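Local atomic coordinates of Lmo2241 protein (Listeria monocytogenes, PDB entry 4HAM), a protein that probably binds DNA through a winged helix-turn-helix domain of the GntR family and regulates transcription. Residues A[103-107]-A[108-112]. Sequence-based numbering, arbitrary orientation.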
ATOM      1  N   LEU A 103      -9.573   1.108   1.618  1.00 21.74           N
ATOM      2  CA  LEU A 103     -10.613   0.971   0.600  1.00 20.97           C
ATOM      3  C   LEU A 103     -10.643  -0.458   0.054  1.00 25.87           C
ATOM      4  O   LEU A 103     -11.717  -1.051  -0.106  1.00 22.80           O
ATOM      5  CB  LEU A 103     -10.402   1.967  -0.535  1.00 21.02           C
ATOM      6  CG  LEU A 103     -11.267   1.758  -1.784  1.00 21.84           C
ATOM      7  CD1 LEU A 103     -12.756   1.880  -1.455  1.00 23.63           C
ATOM      8  CD2 LEU A 103     -10.871   2.737  -2.857  1.00 24.67           C
ATOM      9  N   ASP A 104      -9.467  -1.012  -0.223  1.00 20.71           N
ATOM     10  CA  ASP A 104      -9.404  -2.358  -0.797  1.00 20.55           C
ATOM     11  C   ASP A 104      -9.962  -3.413   0.156  1.00 22.35           C
ATOM     12  O   ASP A 104     -10.748  -4.270  -0.250  1.00 24.33           O
ATOM     13  CB  ASP A 104      -7.982  -2.718  -1.232  1.00 22.26           C
ATOM     14  CG  ASP A 104      -7.555  -2.001  -2.505  1.00 30.23           C
ATOM     15  OD1 ASP A 104      -8.397  -1.320  -3.133  1.00 31.29           O
ATOM     16  OD2 ASP A 104      -6.372  -2.129  -2.883  1.00 33.94           O
ATOM     17  N   LEU A 105      -9.559  -3.346   1.419  1.00 19.67           N
ATOM     18  CA  LEU A 105     -10.066  -4.259   2.430  1.00 23.01           C
ATOM     19  C   LEU A 105     -11.590  -4.123   2.594  1.00 28.75           C
ATOM     20  O   LEU A 105     -12.302  -5.120   2.623  1.00 27.14           O
ATOM     21  CB  LEU A 105      -9.378  -4.000   3.775  1.00 22.17           C
ATOM     22  CG  LEU A 105      -7.888  -4.340   3.863  1.00 23.10           C
ATOM     23  CD1 LEU A 105      -7.278  -3.728   5.114  1.00 25.66           C
ATOM     24  CD2 LEU A 105      -7.659  -5.851   3.831  1.00 26.11           C
ATOM     25  N   VAL A 106     -12.076  -2.889   2.713  1.00 27.74           N
ATOM     26  CA  VAL A 106     -13.506  -2.656   2.900  1.00 25.60           C
ATOM     27  C   VAL A 106     -14.302  -3.200   1.715  1.00 29.32           C
ATOM     28  O   VAL A 106     -15.335  -3.846   1.902  1.00 29.13           O
ATOM     29  CB  VAL A 106     -13.840  -1.169   3.172  1.00 25.36           C
ATOM     30  CG1 VAL A 106     -15.355  -0.960   3.183  1.00 24.40           C
ATOM     31  CG2 VAL A 106     -13.244  -0.720   4.501  1.00 24.34           C
ATOM     32  N   TYR A 107     -13.798  -2.980   0.503  1.00 24.57           N
ATOM     33  CA  TYR A 107     -14.439  -3.529  -0.675  1.00 27.50           C
ATOM     34  C   TYR A 107     -14.499  -5.061  -0.635  1.00 27.91           C
ATOM     35  O   TYR A 107     -15.470  -5.669  -1.086  1.00 29.61           O
ATOM     36  CB  TYR A 107     -13.761  -3.069  -1.978  1.00 30.74           C
ATOM     37  CG  TYR A 107     -14.411  -3.737  -3.159  1.00 26.00           C
ATOM     38  CD1 TYR A 107     -15.636  -3.286  -3.636  1.00 22.33           C
ATOM     39  CD2 TYR A 107     -13.845  -4.862  -3.757  1.00 24.54           C
ATOM     40  CE1 TYR A 107     -16.270  -3.919  -4.682  1.00 23.63           C
ATOM     41  CE2 TYR A 107     -14.481  -5.502  -4.823  1.00 22.73           C
ATOM     42  CZ  TYR A 107     -15.698  -5.021  -5.269  1.00 19.90           C
ATOM     43  OH  TYR A 107     -16.346  -5.632  -6.319  1.00 22.95           O
ATOM     44  N   LEU A 108     -13.454  -5.677  -0.105  1.00 26.06           N
ATOM     45  CA  LEU A 108     -13.387  -7.126  -0.020  1.00 28.60           C
ATOM     46  C   LEU A 108     -14.180  -7.678   1.170  1.00 32.17           C
ATOM     47  O   LEU A 108     -14.148  -8.876   1.444  1.00 37.21           O
ATOM     48  CB  LEU A 108     -11.931  -7.574   0.048  1.00 27.47           C
ATOM     49  CG  LEU A 108     -11.130  -7.346  -1.239  1.00 29.23           C
ATOM     50  CD1 LEU A 108      -9.649  -7.453  -0.970  1.00 29.67           C
ATOM     51  CD2 LEU A 108     -11.544  -8.353  -2.307  1.00 32.36           C
ATOM     52  N   GLY A 109     -14.881  -6.803   1.878  1.00 24.89           N
ATOM     53  CA  GLY A 109     -15.782  -7.244   2.928  1.00 29.94           C
ATOM     54  C   GLY A 109     -15.194  -7.272   4.325  1.00 35.35           C
ATOM     55  O   GLY A 109     -15.799  -7.837   5.233  1.00 38.87           O
ATOM     56  N   VAL A 110     -14.021  -6.664   4.506  1.00 29.06           N
ATOM     57  CA  VAL A 110     -13.389  -6.600   5.822  1.00 27.26           C
ATOM     58  C   VAL A 110     -13.879  -5.348   6.553  1.00 32.42           C
ATOM     59  O   VAL A 110     -13.723  -4.238   6.058  1.00 35.80           O
ATOM     60  CB  VAL A 110     -11.853  -6.557   5.697  1.00 29.74           C
ATOM     61  CG1 VAL A 110     -11.188  -6.557   7.072  1.00 28.09           C
ATOM     62  CG2 VAL A 110     -11.352  -7.732   4.866  1.00 33.30           C
ATOM     63  N   ASN A 111     -14.478  -5.513   7.725  1.00 33.61           N
ATOM     64  CA  ASN A 111     -15.006  -4.349   8.425  1.00 34.65           C
ATOM     65  C   ASN A 111     -13.940  -3.599   9.213  1.00 33.96           C
ATOM     66  O   ASN A 111     -12.833  -4.102   9.415  1.00 31.35           O
ATOM     67  CB  ASN A 111     -16.241  -4.687   9.277  1.00 37.17           C
ATOM     68  CG  ASN A 111     -15.950  -5.679  10.388  1.00 44.07           C
ATOM     69  OD1 ASN A 111     -14.932  -5.591  11.075  1.00 41.84           O
ATOM     70  ND2 ASN A 111     -16.867  -6.629  10.582  1.00 42.03           N
ATOM     71  N   ILE A 112     -14.275  -2.390   9.642  1.00 37.22           N
ATOM     72  CA  ILE A 112     -13.310  -1.534  10.329  1.00 35.43           C
ATOM     73  C   ILE A 112     -12.830  -2.163  11.641  1.00 28.85           C
ATOM     74  O   ILE A 112     -11.680  -1.967  12.047  1.00 29.29           O
ATOM     75  CB  ILE A 112     -13.888  -0.113  10.563  1.00 30.85           C
ATOM     76  CG1 ILE A 112     -12.823   0.805  11.145  1.00 30.05           C
ATOM     77  CG2 ILE A 112     -15.129  -0.165  11.446  1.00 29.60           C
ATOM     78  CD1 ILE A 112     -11.590   0.866  10.307  1.00 30.81           C
TER
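Leu-108 closes the last turn of helix 88-107: its N donates to Asp-104 O at 3.1 Å, with an N-H...O angle of 144°. Its side chain folds back over the same carbonyl, because CG stands anti to the carbonyl carbon and beside its own N (chi1 -68°); CG comes to 3.3 Å from Asp-104 O, and CD1 lies almost as near. The second methyl, CD2, makes only a loose apolar contact with the Tyr-107 ring, 4.4 Å from its CD2.

Gly-109 then leaves the helical conformation with a positive phi of 94°, where a CB would press on the preceding carbonyl oxygen. Its N reaches back to Val-106 O at 3.0 Å, well above the carbonyl plane and so away from the lone-pair directions. Val-110 N completes the pattern with a straighter bond to Leu-105 O, also 3.0 Å, and the two bonds back into the last turn make a Schellman motif.

Val-110 adds apolar contacts to these bonds. Its CB rests 4.0 Å from Leu-105 CB, while CB and CG2 both lie over Leu-105 O, CB the nearer at 3.4 Å. The Val-110 carbonyl returns to the helix as well, its O receiving a CA-H...O contact from Val-106 CA at 3.5 Å. Asn-111 next serves as N-cap, its OD1 accepting from Glu-114 N.

The five residues thus end one helix and start the next in a tight helical hairpin, with Leu-105, Val-106 and Val-110 all packed on Ile-115 of helix 112-127. The second subunit adjoins the turn: its Lys-24 forms a salt bridge with Asp-104, and Ser-86 OG of the second subunit is hydrogen-bonded to Leu-108 O, so that the junction between helices 88-107 and 112-127 lies against the partner chain.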